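Local coordinates for Nitrate/nitrite sensor protein narX (Escherichia coli K12, PDB 3EZI), which senses nitrate and nitrite through this periplasmic sensor domain and, as a membrane histidine kinase, relays the signal to the response regulators NarL and NarP, at residues A[32-35]-A[36-39]. Numbering follows the deposited sequence.
Sequences LIKE and MEQT
K34 and E37 both set CG opposite their own backbone N, and a bend at the next bond of the lysine (chi2 59°) swings its chain toward the straight glutamate. An i to i+3 salt bridge results on helix 30-40, which packs against helices 3-22 and 55-75 in the all-helical periplasmic sensor domain. K34 NZ stands 3.2 Å from E37 OE2 and approaches from above the carboxylate plane, 51° out of it. A long flexible lysine suits this exposed site, while E37, nearer the bundle, also pairs through OE1 with R66 of helix 55-75. With an alanine at this position, K34 and R66 would probably both lose their carboxylate mate, and the link from helix 30-40 to helix 55-75 would be weakened. Q38 folds back instead, its CG only 3.0 Å from K34 O, and the last methylene of the lysine, CE, lies 3.6 Å from Q38 NE2. The backbone keeps its regular i to i+4 bonds, such as E37 N to I33 O at 2.9 Å. I33 and the straight, buried M36 offer apolar side chains to the neighbouring helices, M36 meeting L19 and W65. T39 suits its buried place because its hydroxyl is small and sits beside the backbone N (chi1 -58°); Q15 of helix 3-22 makes a weak hydrogen bond to OG1, which lies 3.0 Å from E35 O, the oxygen that accepts T39 N at 3.1 Å.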
loop_
_atom_site.group_PDB
_atom_site.type_symbol
_atom_site.label_atom_id
_atom_site.label_comp_id
_atom_site.label_asym_id
_atom_site.label_seq_id
_atom_site.Cartn_x
_atom_site.Cartn_y
_atom_site.Cartn_z
ATOM N N LEU A 32 -9.392 5.527 7.829
ATOM C CA LEU A 32 -8.009 5.367 7.322
ATOM C C LEU A 32 -7.950 4.167 6.386
ATOM O O LEU A 32 -7.219 4.166 5.367
ATOM C CB LEU A 32 -6.997 5.071 8.434
ATOM C CG LEU A 32 -6.806 6.001 9.623
ATOM C CD1 LEU A 32 -5.620 5.498 10.489
ATOM C CD2 LEU A 32 -6.544 7.384 9.099
ATOM N N ILE A 33 -8.671 3.122 6.757
ATOM C CA ILE A 33 -8.652 1.917 5.947
ATOM C C ILE A 33 -9.338 2.224 4.623
ATOM O O ILE A 33 -8.870 1.840 3.553
ATOM C CB ILE A 33 -9.289 0.727 6.733
ATOM C CG1 ILE A 33 -8.460 0.445 7.995
ATOM C CG2 ILE A 33 -9.341 -0.559 5.842
ATOM C CD1 ILE A 33 -9.104 -0.654 8.901
ATOM N N LYS A 34 -10.428 2.970 4.676
ATOM C CA LYS A 34 -11.143 3.323 3.449
ATOM C C LYS A 34 -10.289 4.170 2.498
ATOM O O LYS A 34 -10.247 3.956 1.277
ATOM C CB LYS A 34 -12.443 4.076 3.803
ATOM C CG LYS A 34 -13.273 4.411 2.558
ATOM C CD LYS A 34 -13.643 3.130 1.830
ATOM C CE LYS A 34 -14.443 3.311 0.538
ATOM N NZ LYS A 34 -14.782 1.958 -0.031
ATOM N N GLU A 35 -9.601 5.147 3.064
ATOM C CA GLU A 35 -8.734 6.021 2.288
ATOM C C GLU A 35 -7.631 5.190 1.629
ATOM O O GLU A 35 -7.309 5.381 0.451
ATOM C CB GLU A 35 -8.113 7.058 3.222
ATOM C CG GLU A 35 -7.472 8.246 2.546
ATOM C CD GLU A 35 -6.959 9.245 3.568
ATOM O OE1 GLU A 35 -7.724 9.575 4.504
ATOM O OE2 GLU A 35 -5.800 9.692 3.437
ATOM N N MET A 36 -7.073 4.245 2.381
ATOM C CA MET A 36 -6.005 3.410 1.838
ATOM C C MET A 36 -6.523 2.511 0.703
ATOM O O MET A 36 -5.843 2.299 -0.315
ATOM C CB MET A 36 -5.388 2.601 2.972
ATOM C CG MET A 36 -4.063 2.077 2.648
ATOM S SD MET A 36 -3.241 1.386 4.102
ATOM C CE MET A 36 -1.779 0.908 3.281
ATOM N N GLU A 37 -7.744 2.001 0.850
ATOM C CA GLU A 37 -8.326 1.172 -0.222
ATOM C C GLU A 37 -8.525 1.986 -1.535
ATOM O O GLU A 37 -8.229 1.508 -2.667
ATOM C CB GLU A 37 -9.690 0.614 0.232
ATOM C CG GLU A 37 -10.324 -0.301 -0.794
ATOM C CD GLU A 37 -11.713 -0.768 -0.395
ATOM O OE1 GLU A 37 -12.178 -1.773 -0.974
ATOM O OE2 GLU A 37 -12.344 -0.128 0.483
ATOM N N GLN A 38 -8.990 3.224 -1.399
ATOM C CA GLN A 38 -9.234 4.052 -2.577
ATOM C C GLN A 38 -7.933 4.358 -3.308
ATOM O O GLN A 38 -7.916 4.492 -4.534
ATOM C CB GLN A 38 -9.878 5.392 -2.177
ATOM C CG GLN A 38 -11.101 5.247 -1.300
ATOM C CD GLN A 38 -12.396 5.133 -2.083
ATOM O OE1 GLN A 38 -12.516 4.314 -2.986
ATOM N NE2 GLN A 38 -13.385 5.946 -1.716
ATOM N N THR A 39 -6.863 4.495 -2.528
ATOM C CA THR A 39 -5.556 4.816 -3.078
ATOM C C THR A 39 -4.961 3.579 -3.765
ATOM O O THR A 39 -4.438 3.682 -4.902
ATOM C CB THR A 39 -4.598 5.322 -1.949
ATOM O OG1 THR A 39 -5.183 6.482 -1.294
ATOM C CG2 THR A 39 -3.255 5.769 -2.581
#